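Local atomic coordinates of coat protein (PDB entry 2BBD), a protein that probably builds the icosahedral shell of Sulfolobus turreted icosahedral virus as its major capsid protein, with a fold that points to common ancestry with eukaryotic and bacterial viruses. Residues A[228-236]-A[246-254]; A[211-219]-A[267-275]. One frame throughout, in Å; residues are numbered along the deposited sequence.

Contact 1. Residues A[228-236]-A[246-254]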
ATOM      1  N   THR A 228      20.843   2.935  -5.002  1.00 28.06           N
ATOM      2  CA  THR A 228      20.688   2.245  -6.267  1.00 29.36           C
ATOM      3  C   THR A 228      21.264   0.848  -6.111  1.00 29.48           C
ATOM      4  O   THR A 228      21.978   0.363  -6.985  1.00 29.76           O
ATOM      5  CB  THR A 228      21.435   2.976  -7.407  1.00 30.40           C
ATOM      6  OG1 THR A 228      22.760   3.312  -6.977  1.00 34.37           O
ATOM      7  CG2 THR A 228      20.696   4.245  -7.807  1.00 31.93           C
ATOM      8  N   ASP A 229      20.952   0.208  -4.985  1.00 28.94           N
ATOM      9  CA  ASP A 229      21.455  -1.133  -4.702  1.00 29.49           C
ATOM     10  C   ASP A 229      20.798  -2.248  -5.502  1.00 28.88           C
ATOM     11  O   ASP A 229      21.450  -3.234  -5.844  1.00 28.74           O
ATOM     12  CB  ASP A 229      21.330  -1.463  -3.211  1.00 29.30           C
ATOM     13  CG  ASP A 229      22.259  -0.631  -2.349  1.00 31.59           C
ATOM     14  OD1 ASP A 229      23.296  -0.150  -2.863  1.00 33.42           O
ATOM     15  OD2 ASP A 229      21.961  -0.467  -1.149  1.00 32.49           O
ATOM     16  N   PRO A 230      19.495  -2.126  -5.801  1.00 30.18           N
ATOM     17  CA  PRO A 230      18.906  -3.226  -6.568  1.00 29.67           C
ATOM     18  C   PRO A 230      19.314  -3.172  -8.033  1.00 29.80           C
ATOM     19  O   PRO A 230      19.287  -2.112  -8.647  1.00 30.02           O
ATOM     20  CB  PRO A 230      17.400  -3.037  -6.350  1.00 29.89           C
ATOM     21  CG  PRO A 230      17.255  -1.566  -6.177  1.00 29.95           C
ATOM     22  CD  PRO A 230      18.463  -1.170  -5.351  1.00 30.29           C
ATOM     23  N   THR A 231      19.709  -4.314  -8.587  1.00 29.70           N
ATOM     24  CA  THR A 231      20.123  -4.364  -9.988  1.00 29.56           C
ATOM     25  C   THR A 231      19.293  -5.316 -10.842  1.00 29.12           C
ATOM     26  O   THR A 231      19.144  -5.111 -12.048  1.00 28.33           O
ATOM     27  CB  THR A 231      21.605  -4.762 -10.099  1.00 28.87           C
ATOM     28  OG1 THR A 231      21.811  -6.026  -9.455  1.00 30.25           O
ATOM     29  CG2 THR A 231      22.473  -3.719  -9.432  1.00 28.43           C
ATOM     30  N   GLU A 232      18.734  -6.346 -10.213  1.00 29.81           N
ATOM     31  CA  GLU A 232      17.942  -7.333 -10.935  1.00 30.88           C
ATOM     32  C   GLU A 232      16.805  -7.889 -10.080  1.00 30.19           C
ATOM     33  O   GLU A 232      16.965  -8.082  -8.873  1.00 27.75           O
ATOM     34  CB  GLU A 232      18.846  -8.490 -11.374  1.00 34.23           C
ATOM     35  CG  GLU A 232      18.198  -9.504 -12.306  1.00 41.55           C
ATOM     36  CD  GLU A 232      18.384  -9.150 -13.776  1.00 48.08           C
ATOM     37  OE1 GLU A 232      19.375  -8.457 -14.105  1.00 51.66           O
ATOM     38  OE2 GLU A 232      17.551  -9.577 -14.609  1.00 52.09           O
ATOM     39  N   TYR A 233      15.669  -8.153 -10.726  1.00 28.76           N
ATOM     40  CA  TYR A 233      14.490  -8.711 -10.065  1.00 30.33           C
ATOM     41  C   TYR A 233      14.121  -9.999 -10.785  1.00 30.30           C
ATOM     42  O   TYR A 233      14.155 -10.069 -12.012  1.00 31.34           O
ATOM     43  CB  TYR A 233      13.301  -7.747 -10.135  1.00 28.32           C
ATOM     44  CG  TYR A 233      12.001  -8.363  -9.655  1.00 29.35           C
ATOM     45  CD1 TYR A 233      11.612  -8.273  -8.318  1.00 29.77           C
ATOM     46  CD2 TYR A 233      11.167  -9.058 -10.538  1.00 30.47           C
ATOM     47  CE1 TYR A 233      10.426  -8.855  -7.871  1.00 29.74           C
ATOM     48  CE2 TYR A 233       9.976  -9.648 -10.097  1.00 30.18           C
ATOM     49  CZ  TYR A 233       9.615  -9.539  -8.767  1.00 30.21           C
ATOM     50  OH  TYR A 233       8.446 -10.110  -8.328  1.00 32.32           O
ATOM     51  N   GLU A 234      13.737 -11.008 -10.018  1.00 29.97           N
ATOM     52  CA  GLU A 234      13.398 -12.294 -10.597  1.00 30.80           C
ATOM     53  C   GLU A 234      12.202 -12.948  -9.904  1.00 29.55           C
ATOM     54  O   GLU A 234      12.173 -13.053  -8.676  1.00 28.67           O
ATOM     55  CB  GLU A 234      14.622 -13.203 -10.487  1.00 31.47           C
ATOM     56  CG  GLU A 234      14.578 -14.485 -11.288  1.00 36.60           C
ATOM     57  CD  GLU A 234      15.820 -15.338 -11.050  1.00 36.51           C
ATOM     58  OE1 GLU A 234      16.911 -14.760 -10.851  1.00 36.84           O
ATOM     59  OE2 GLU A 234      15.706 -16.580 -11.066  1.00 37.81           O
ATOM     60  N   LEU A 235      11.213 -13.358 -10.697  1.00 28.83           N
ATOM     61  CA  LEU A 235      10.034 -14.051 -10.181  1.00 32.16           C
ATOM     62  C   LEU A 235      10.178 -15.459 -10.743  1.00 34.71           C
ATOM     63  O   LEU A 235      10.090 -15.668 -11.958  1.00 35.53           O
ATOM     64  CB  LEU A 235       8.737 -13.416 -10.688  1.00 30.50           C
ATOM     65  CG  LEU A 235       7.493 -14.067 -10.072  1.00 33.63           C
ATOM     66  CD1 LEU A 235       7.469 -13.789  -8.564  1.00 33.99           C
ATOM     67  CD2 LEU A 235       6.222 -13.539 -10.744  1.00 33.34           C
ATOM     68  N   LYS A 236      10.397 -16.424  -9.859  1.00 35.34           N
ATOM     69  CA  LYS A 236      10.624 -17.791 -10.299  1.00 39.41           C
ATOM     70  C   LYS A 236       9.724 -18.861  -9.686  1.00 39.69           C
ATOM     71  O   LYS A 236       9.422 -18.830  -8.490  1.00 39.33           O
ATOM     72  CB  LYS A 236      12.094 -18.138 -10.029  1.00 40.13           C
ATOM     73  CG  LYS A 236      12.541 -19.533 -10.424  1.00 43.08           C
ATOM     74  CD  LYS A 236      13.980 -19.750  -9.961  1.00 45.40           C
ATOM     75  CE  LYS A 236      14.526 -21.107 -10.373  1.00 47.50           C
ATOM     76  NZ  LYS A 236      15.932 -21.301  -9.878  1.00 49.21           N
ATOM     77  N   ILE A 246       9.759 -14.029 -14.568  1.00 38.02           N
ATOM     78  CA  ILE A 246      10.219 -12.659 -14.693  1.00 37.98           C
ATOM     79  C   ILE A 246      11.693 -12.607 -14.315  1.00 37.60           C
ATOM     80  O   ILE A 246      12.100 -13.125 -13.274  1.00 37.24           O
ATOM     81  CB  ILE A 246       9.449 -11.693 -13.767  1.00 37.55           C
ATOM     82  CG1 ILE A 246       7.941 -11.875 -13.936  1.00 38.99           C
ATOM     83  CG2 ILE A 246       9.834 -10.255 -14.107  1.00 38.30           C
ATOM     84  CD1 ILE A 246       7.107 -10.961 -13.051  1.00 39.21           C
ATOM     85  N   LYS A 247      12.484 -11.993 -15.186  1.00 37.72           N
ATOM     86  CA  LYS A 247      13.920 -11.834 -14.984  1.00 38.69           C
ATOM     87  C   LYS A 247      14.230 -10.519 -15.685  1.00 37.28           C
ATOM     88  O   LYS A 247      14.317 -10.462 -16.915  1.00 37.17           O
ATOM     89  CB  LYS A 247      14.684 -12.978 -15.647  1.00 39.43           C
ATOM     90  CG  LYS A 247      16.176 -12.945 -15.396  1.00 43.85           C
ATOM     91  CD  LYS A 247      16.504 -13.318 -13.964  1.00 45.58           C
ATOM     92  CE  LYS A 247      18.003 -13.278 -13.737  1.00 49.55           C
ATOM     93  NZ  LYS A 247      18.726 -14.114 -14.735  1.00 50.55           N
ATOM     94  N   VAL A 248      14.382  -9.460 -14.901  1.00 35.19           N
ATOM     95  CA  VAL A 248      14.613  -8.140 -15.468  1.00 34.58           C
ATOM     96  C   VAL A 248      15.574  -7.329 -14.625  1.00 32.27           C
ATOM     97  O   VAL A 248      15.779  -7.623 -13.449  1.00 33.76           O
ATOM     98  CB  VAL A 248      13.257  -7.370 -15.576  1.00 36.47           C
ATOM     99  CG1 VAL A 248      13.479  -5.936 -16.022  1.00 37.76           C
ATOM    100  CG2 VAL A 248      12.332  -8.085 -16.542  1.00 37.49           C
ATOM    101  N   SER A 249      16.171  -6.310 -15.233  1.00 29.90           N
ATOM    102  CA  SER A 249      17.084  -5.438 -14.511  1.00 30.18           C
ATOM    103  C   SER A 249      16.198  -4.411 -13.820  1.00 28.17           C
ATOM    104  O   SER A 249      15.079  -4.154 -14.254  1.00 29.98           O
ATOM    105  CB  SER A 249      18.030  -4.723 -15.477  1.00 30.68           C
ATOM    106  OG  SER A 249      17.291  -3.888 -16.354  1.00 33.58           O
ATOM    107  N   TRP A 250      16.697  -3.817 -12.749  1.00 29.00           N
ATOM    108  CA  TRP A 250      15.920  -2.831 -12.027  1.00 29.00           C
ATOM    109  C   TRP A 250      15.620  -1.641 -12.942  1.00 29.97           C
ATOM    110  O   TRP A 250      14.506  -1.112 -12.943  1.00 30.27           O
ATOM    111  CB  TRP A 250      16.695  -2.384 -10.790  1.00 29.79           C
ATOM    112  CG  TRP A 250      15.841  -1.772  -9.728  1.00 26.16           C
ATOM    113  CD1 TRP A 250      15.846  -0.473  -9.321  1.00 28.93           C
ATOM    114  CD2 TRP A 250      14.899  -2.451  -8.893  1.00 26.85           C
ATOM    115  NE1 TRP A 250      14.969  -0.297  -8.273  1.00 28.07           N
ATOM    116  CE2 TRP A 250      14.375  -1.497  -7.990  1.00 25.71           C
ATOM    117  CE3 TRP A 250      14.449  -3.776  -8.816  1.00 24.95           C
ATOM    118  CZ2 TRP A 250      13.428  -1.826  -7.021  1.00 25.32           C
ATOM    119  CZ3 TRP A 250      13.504  -4.106  -7.852  1.00 27.28           C
ATOM    120  CH2 TRP A 250      13.004  -3.132  -6.966  1.00 26.62           C
ATOM    121  N   ALA A 251      16.611  -1.233 -13.735  1.00 29.75           N
ATOM    122  CA  ALA A 251      16.434  -0.110 -14.649  1.00 30.15           C
ATOM    123  C   ALA A 251      15.333  -0.389 -15.662  1.00 30.98           C
ATOM    124  O   ALA A 251      14.544   0.495 -16.000  1.00 33.21           O
ATOM    125  CB  ALA A 251      17.743   0.199 -15.368  1.00 30.12           C
ATOM    126  N   ALA A 252      15.266  -1.621 -16.142  1.00 31.82           N
ATOM    127  CA  ALA A 252      14.248  -1.980 -17.122  1.00 30.45           C
ATOM    128  C   ALA A 252      12.880  -2.009 -16.459  1.00 31.68           C
ATOM    129  O   ALA A 252      11.871  -1.689 -17.080  1.00 30.09           O
ATOM    130  CB  ALA A 252      14.559  -3.340 -17.735  1.00 32.44           C
ATOM    131  N   LEU A 253      12.850  -2.399 -15.192  1.00 31.15           N
ATOM    132  CA  LEU A 253      11.596  -2.457 -14.464  1.00 30.78           C
ATOM    133  C   LEU A 253      11.120  -1.016 -14.251  1.00 29.84           C
ATOM    134  O   LEU A 253       9.951  -0.696 -14.491  1.00 31.09           O
ATOM    135  CB  LEU A 253      11.819  -3.178 -13.134  1.00 29.87           C
ATOM    136  CG  LEU A 253      10.632  -3.636 -12.297  1.00 32.15           C
ATOM    137  CD1 LEU A 253       9.679  -4.499 -13.122  1.00 28.23           C
ATOM    138  CD2 LEU A 253      11.177  -4.408 -11.092  1.00 31.13           C
ATOM    139  N   GLN A 254      12.034  -0.141 -13.830  1.00 27.53           N
ATOM    140  CA  GLN A 254      11.684   1.259 -13.605  1.00 28.11           C
ATOM    141  C   GLN A 254      11.274   1.932 -14.915  1.00 29.66           C
ATOM    142  O   GLN A 254      10.454   2.849 -14.912  1.00 28.94           O
ATOM    143  CB  GLN A 254      12.851   2.030 -12.970  1.00 27.38           C
ATOM    144  CG  GLN A 254      13.330   1.471 -11.623  1.00 26.85           C
ATOM    145  CD  GLN A 254      14.131   2.480 -10.809  1.00 26.40           C
ATOM    146  OE1 GLN A 254      15.038   3.132 -11.326  1.00 26.98           O
ATOM    147  NE2 GLN A 254      13.801   2.603  -9.525  1.00 22.91           N
TER
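P230 sets CG over one face of the W250 indole, 3.4 Å from the centroid of its five-membered ring and 13° off the normal, a CH-pi contact, with P230 CB also on that face. The indole edge is met by Y233, whose CB sits near its plane beside CZ3. W250 CG stands anti to its own backbone N (chi1 -159°), which brings a face of the indole against P230. Beyond it the strands 230-236 and 246-249 run antiparallel, and their side chains alternate between two faces. On one, Y233 turns the edge of its ring to I246, with Y233 CD2 4.0 Å from I246 CG2. The CG1-CD1 branch of I246 crosses L235 obliquely, bringing I246 CD1 to 3.6 Å from L235 CD2, while L253 CD2, from the first turn of the helix, comes nearest to Y233 CB, at the root of that ring.

The opposite face is polar. K247 crosses E232 at about a right angle and passes E234 obliquely; it offers methylene carbons rather than its charge, for E234 OE1 is 3.4 Å from K247 CE but 4.3 Å from K247 NZ, beyond a salt bridge.

Backbone bonds pair Y233 with V248 and L235 with I246 in both directions. W250 N, at the start of the helix, still bonds to T231 O at 2.9 Å, approaching from above the carbonyl plane. S249 is the N-cap residue: its OG accepts from A252 N at 3.0 Å as the chain turns from strand into helix.

These strands form a beta hairpin at one side of a four-stranded antiparallel sheet, with 243-249 outermost and 293-299 flanking 230-237 on its other side. Y233, L235, I246 and W250 also pack on strand 270-284.

Contact 2. Residues A[211-219]-A[267-275]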
ATOM      1  N   TYR A 211      -2.729 -12.067  -6.936  1.00 31.70           N
ATOM      2  CA  TYR A 211      -1.765 -10.962  -6.975  1.00 30.40           C
ATOM      3  C   TYR A 211      -1.913 -10.068  -8.194  1.00 32.23           C
ATOM      4  O   TYR A 211      -1.838 -10.525  -9.336  1.00 31.61           O
ATOM      5  CB  TYR A 211      -0.338 -11.516  -6.925  1.00 28.29           C
ATOM      6  CG  TYR A 211       0.014 -12.158  -5.605  1.00 27.81           C
ATOM      7  CD1 TYR A 211       0.791 -11.486  -4.662  1.00 27.46           C
ATOM      8  CD2 TYR A 211      -0.458 -13.433  -5.281  1.00 29.22           C
ATOM      9  CE1 TYR A 211       1.089 -12.065  -3.430  1.00 25.49           C
ATOM     10  CE2 TYR A 211      -0.163 -14.019  -4.052  1.00 24.85           C
ATOM     11  CZ  TYR A 211       0.605 -13.327  -3.134  1.00 27.41           C
ATOM     12  OH  TYR A 211       0.871 -13.896  -1.909  1.00 30.67           O
ATOM     13  N   LYS A 212      -2.127  -8.783  -7.950  1.00 32.49           N
ATOM     14  CA  LYS A 212      -2.274  -7.841  -9.043  1.00 33.87           C
ATOM     15  C   LYS A 212      -0.930  -7.157  -9.289  1.00 33.17           C
ATOM     16  O   LYS A 212      -0.406  -7.182 -10.399  1.00 33.63           O
ATOM     17  CB  LYS A 212      -3.359  -6.811  -8.714  1.00 33.72           C
ATOM     18  CG  LYS A 212      -3.560  -5.774  -9.798  1.00 37.83           C
ATOM     19  CD  LYS A 212      -4.695  -4.816  -9.447  1.00 42.73           C
ATOM     20  CE  LYS A 212      -4.818  -3.716 -10.486  1.00 46.04           C
ATOM     21  NZ  LYS A 212      -5.776  -2.647 -10.067  1.00 49.32           N
ATOM     22  N   ARG A 213      -0.366  -6.542  -8.257  1.00 31.19           N
ATOM     23  CA  ARG A 213       0.923  -5.891  -8.421  1.00 30.82           C
ATOM     24  C   ARG A 213       1.725  -5.892  -7.133  1.00 29.96           C
ATOM     25  O   ARG A 213       1.169  -5.958  -6.030  1.00 28.25           O
ATOM     26  CB  ARG A 213       0.749  -4.462  -8.936  1.00 31.22           C
ATOM     27  CG  ARG A 213       0.050  -3.526  -7.983  1.00 33.12           C
ATOM     28  CD  ARG A 213      -0.227  -2.209  -8.665  1.00 33.57           C
ATOM     29  NE  ARG A 213      -0.961  -2.425  -9.908  1.00 38.46           N
ATOM     30  CZ  ARG A 213      -1.784  -1.537 -10.454  1.00 43.51           C
ATOM     31  NH1 ARG A 213      -1.984  -0.363  -9.867  1.00 44.25           N
ATOM     32  NH2 ARG A 213      -2.418  -1.828 -11.584  1.00 46.70           N
ATOM     33  N   GLN A 214       3.043  -5.838  -7.284  1.00 28.26           N
ATOM     34  CA  GLN A 214       3.937  -5.850  -6.145  1.00 25.93           C
ATOM     35  C   GLN A 214       4.855  -4.646  -6.143  1.00 25.35           C
ATOM     36  O   GLN A 214       5.560  -4.387  -7.127  1.00 25.87           O
ATOM     37  CB  GLN A 214       4.777  -7.120  -6.170  1.00 24.92           C
ATOM     38  CG  GLN A 214       5.709  -7.282  -4.987  1.00 25.11           C
ATOM     39  CD  GLN A 214       6.731  -8.370  -5.217  1.00 25.45           C
ATOM     40  OE1 GLN A 214       7.423  -8.804  -4.290  1.00 27.91           O
ATOM     41  NE2 GLN A 214       6.843  -8.815  -6.465  1.00 24.85           N
ATOM     42  N   LEU A 215       4.834  -3.904  -5.040  1.00 24.10           N
ATOM     43  CA  LEU A 215       5.702  -2.750  -4.885  1.00 21.14           C
ATOM     44  C   LEU A 215       6.876  -3.211  -4.047  1.00 22.64           C
ATOM     45  O   LEU A 215       6.700  -3.744  -2.954  1.00 23.48           O
ATOM     46  CB  LEU A 215       4.998  -1.599  -4.164  1.00 21.66           C
ATOM     47  CG  LEU A 215       5.977  -0.542  -3.612  1.00 21.05           C
ATOM     48  CD1 LEU A 215       6.789   0.077  -4.757  1.00 21.02           C
ATOM     49  CD2 LEU A 215       5.206   0.538  -2.847  1.00 22.99           C
ATOM     50  N   VAL A 216       8.078  -3.022  -4.570  1.00 23.39           N
ATOM     51  CA  VAL A 216       9.266  -3.418  -3.847  1.00 22.46           C
ATOM     52  C   VAL A 216      10.196  -2.239  -3.679  1.00 22.60           C
ATOM     53  O   VAL A 216      10.471  -1.520  -4.639  1.00 22.26           O
ATOM     54  CB  VAL A 216      10.058  -4.517  -4.592  1.00 23.53           C
ATOM     55  CG1 VAL A 216      11.296  -4.904  -3.771  1.00 20.28           C
ATOM     56  CG2 VAL A 216       9.162  -5.726  -4.859  1.00 23.11           C
ATOM     57  N   TYR A 217      10.661  -2.028  -2.454  1.00 22.12           N
ATOM     58  CA  TYR A 217      11.621  -0.970  -2.204  1.00 22.97           C
ATOM     59  C   TYR A 217      12.648  -1.500  -1.227  1.00 22.61           C
ATOM     60  O   TYR A 217      12.354  -2.368  -0.409  1.00 23.35           O
ATOM     61  CB  TYR A 217      10.972   0.322  -1.693  1.00 23.80           C
ATOM     62  CG  TYR A 217      10.169   0.206  -0.424  1.00 22.62           C
ATOM     63  CD1 TYR A 217       8.860  -0.264  -0.448  1.00 22.44           C
ATOM     64  CD2 TYR A 217      10.699   0.626   0.793  1.00 22.78           C
ATOM     65  CE1 TYR A 217       8.086  -0.305   0.711  1.00 24.24           C
ATOM     66  CE2 TYR A 217       9.933   0.588   1.968  1.00 25.12           C
ATOM     67  CZ  TYR A 217       8.625   0.124   1.916  1.00 25.02           C
ATOM     68  OH  TYR A 217       7.850   0.098   3.060  1.00 25.97           O
ATOM     69  N   VAL A 218      13.865  -0.986  -1.344  1.00 23.27           N
ATOM     70  CA  VAL A 218      14.973  -1.444  -0.526  1.00 24.31           C
ATOM     71  C   VAL A 218      15.616  -0.331   0.300  1.00 23.38           C
ATOM     72  O   VAL A 218      15.803   0.783  -0.175  1.00 22.70           O
ATOM     73  CB  VAL A 218      16.026  -2.110  -1.444  1.00 25.15           C
ATOM     74  CG1 VAL A 218      17.129  -2.699  -0.630  1.00 27.41           C
ATOM     75  CG2 VAL A 218      15.351  -3.189  -2.285  1.00 24.76           C
ATOM     76  N   ILE A 219      15.957  -0.648   1.541  1.00 24.10           N
ATOM     77  CA  ILE A 219      16.561   0.333   2.428  1.00 24.39           C
ATOM     78  C   ILE A 219      18.026   0.031   2.727  1.00 25.27           C
ATOM     79  O   ILE A 219      18.379  -1.068   3.170  1.00 25.62           O
ATOM     80  CB  ILE A 219      15.813   0.402   3.785  1.00 24.62           C
ATOM     81  CG1 ILE A 219      14.337   0.750   3.570  1.00 23.99           C
ATOM     82  CG2 ILE A 219      16.481   1.431   4.690  1.00 23.56           C
ATOM     83  CD1 ILE A 219      14.083   2.087   2.899  1.00 26.02           C
ATOM     84  N   SER A 267      12.438   6.502  -6.289  1.00 22.27           N
ATOM     85  CA  SER A 267      13.857   6.563  -5.962  1.00 22.38           C
ATOM     86  C   SER A 267      14.522   5.452  -6.757  1.00 23.65           C
ATOM     87  O   SER A 267      13.846   4.689  -7.450  1.00 25.35           O
ATOM     88  CB  SER A 267      14.126   6.364  -4.466  1.00 21.41           C
ATOM     89  OG  SER A 267      13.963   5.010  -4.086  1.00 22.64           O
ATOM     90  N   GLY A 268      15.840   5.356  -6.666  1.00 24.49           N
ATOM     91  CA  GLY A 268      16.522   4.307  -7.391  1.00 25.21           C
ATOM     92  C   GLY A 268      16.316   2.949  -6.748  1.00 25.61           C
ATOM     93  O   GLY A 268      16.756   1.944  -7.290  1.00 27.48           O
ATOM     94  N   ALA A 269      15.636   2.894  -5.605  1.00 26.24           N
ATOM     95  CA  ALA A 269      15.448   1.608  -4.932  1.00 25.85           C
ATOM     96  C   ALA A 269      14.014   1.119  -4.839  1.00 26.28           C
ATOM     97  O   ALA A 269      13.710   0.237  -4.030  1.00 24.33           O
ATOM     98  CB  ALA A 269      16.070   1.660  -3.532  1.00 27.96           C
ATOM     99  N   SER A 270      13.138   1.670  -5.674  1.00 25.90           N
ATOM    100  CA  SER A 270      11.733   1.281  -5.659  1.00 26.62           C
ATOM    101  C   SER A 270      11.237   0.911  -7.052  1.00 26.46           C
ATOM    102  O   SER A 270      11.595   1.561  -8.031  1.00 25.78           O
ATOM    103  CB  SER A 270      10.874   2.434  -5.131  1.00 25.69           C
ATOM    104  OG  SER A 270      10.892   3.530  -6.036  1.00 24.66           O
ATOM    105  N   ALA A 271      10.406  -0.125  -7.125  1.00 24.73           N
ATOM    106  CA  ALA A 271       9.834  -0.556  -8.398  1.00 24.92           C
ATOM    107  C   ALA A 271       8.547  -1.359  -8.203  1.00 25.28           C
ATOM    108  O   ALA A 271       8.328  -1.981  -7.161  1.00 25.35           O
ATOM    109  CB  ALA A 271      10.863  -1.380  -9.195  1.00 25.81           C
ATOM    110  N   ILE A 272       7.686  -1.328  -9.214  1.00 26.03           N
ATOM    111  CA  ILE A 272       6.435  -2.065  -9.169  1.00 25.84           C
ATOM    112  C   ILE A 272       6.381  -3.151 -10.238  1.00 27.27           C
ATOM    113  O   ILE A 272       6.751  -2.927 -11.393  1.00 26.24           O
ATOM    114  CB  ILE A 272       5.234  -1.141  -9.372  1.00 25.15           C
ATOM    115  CG1 ILE A 272       5.085  -0.204  -8.159  1.00 28.22           C
ATOM    116  CG2 ILE A 272       3.982  -1.977  -9.592  1.00 26.90           C
ATOM    117  CD1 ILE A 272       4.021   0.866  -8.321  1.00 23.92           C
ATOM    118  N   ILE A 273       5.921  -4.329  -9.837  1.00 28.84           N
ATOM    119  CA  ILE A 273       5.773  -5.452 -10.751  1.00 30.65           C
ATOM    120  C   ILE A 273       4.299  -5.684 -11.023  1.00 31.87           C
ATOM    121  O   ILE A 273       3.581  -6.185 -10.156  1.00 31.90           O
ATOM    122  CB  ILE A 273       6.320  -6.782 -10.167  1.00 30.36           C
ATOM    123  CG1 ILE A 273       7.833  -6.711  -9.988  1.00 30.10           C
ATOM    124  CG2 ILE A 273       5.926  -7.941 -11.071  1.00 30.19           C
ATOM    125  CD1 ILE A 273       8.253  -5.977  -8.739  1.00 30.19           C
ATOM    126  N   ASP A 274       3.841  -5.311 -12.212  1.00 34.13           N
ATOM    127  CA  ASP A 274       2.452  -5.553 -12.575  1.00 34.76           C
ATOM    128  C   ASP A 274       2.428  -6.945 -13.185  1.00 34.74           C
ATOM    129  O   ASP A 274       2.829  -7.141 -14.332  1.00 34.35           O
ATOM    130  CB  ASP A 274       1.954  -4.514 -13.581  1.00 37.38           C
ATOM    131  CG  ASP A 274       1.784  -3.139 -12.961  1.00 36.64           C
ATOM    132  OD1 ASP A 274       2.743  -2.346 -12.972  1.00 38.74           O
ATOM    133  OD2 ASP A 274       0.686  -2.859 -12.445  1.00 40.40           O
ATOM    134  N   PHE A 275       1.966  -7.909 -12.398  1.00 34.56           N
ATOM    135  CA  PHE A 275       1.915  -9.299 -12.818  1.00 35.50           C
ATOM    136  C   PHE A 275       1.234  -9.590 -14.154  1.00 37.35           C
ATOM    137  O   PHE A 275       1.721 -10.426 -14.913  1.00 37.28           O
ATOM    138  CB  PHE A 275       1.298 -10.140 -11.699  1.00 34.26           C
ATOM    139  CG  PHE A 275       2.104 -10.120 -10.424  1.00 35.06           C
ATOM    140  CD1 PHE A 275       3.358 -10.721 -10.370  1.00 34.65           C
ATOM    141  CD2 PHE A 275       1.624  -9.467  -9.287  1.00 36.02           C
ATOM    142  CE1 PHE A 275       4.134 -10.673  -9.200  1.00 35.03           C
ATOM    143  CE2 PHE A 275       2.382  -9.409  -8.117  1.00 33.48           C
ATOM    144  CZ  PHE A 275       3.646 -10.016  -8.074  1.00 34.58           C
TER
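Y211 lays its CB against F275, 3.6 Å from F275 CE2, while its hydroxyl turns elsewhere and bonds to Q206 O. K212 contributes its carbonyl, which takes a bent hydrogen bond from F275 N. K212 and R213 together face V310 of strand 303-313, a classic beta bulge on the side of the strand away from 267-275. R213 runs alongside D274, pointing the same way, and its NE forms a salt bridge to D274 OD2 at 3.1 Å. The guanidinium and carboxylate planes are 69° apart, so this is no flat two-pronged pairing; D274 OD1 is held by Y261 OH.

Q214, its CG anti to the backbone N (chi1 -177°) and its chain extended, carries the amide out past F275, NE2 3.8 Å from F275 CZ and the planes 20° apart; CB also meets F275 CZ. OE1 bonds to S307, and NE2 finds Y233 of contact 1. Between Q214 and I273 the main chains bond in both directions, I273 N to Q214 O being 2.7 Å. Strand 210-219 here lies between 303-313 and 270-284 in the second jelly roll of this double jelly-roll capsid protein.

L215 sends CD1 to I272 CG1, 3.8 Å away, on the face that also meets helix 79-89. V216 repeats the two-way backbone pairing with A271, and its CG2 rests against I273 CD1 on the other face. Y217 touches S270 through CB to CB at 4.0 Å; its ring leads away, with OH bonded to E187. V218 N donates to A269 O at 3.0 Å, where the type I turn from S267 to S270 opens into the strand.

In the fold
Contact 1 is nested within the chain loop that contact 2 closes, and their centres lie about 10 Å apart. The hairpin face carrying Y233, L235 and I246, with W250 at the start of the helix, packs on the edge strand of contact 2. Y233 OH and Q214 NE2 are 2.8 Å apart, a probable hydrogen bond between the two strand pairs. Another probable bond joins Q254 NE2 to S270 O at 2.9 Å. Between them W250 CZ2 presses on A271 CB at 3.4 Å. A bound methylpentanediol, probably from the crystallisation liquor, lies about 3 Å from the Y217 side chain of contact 2.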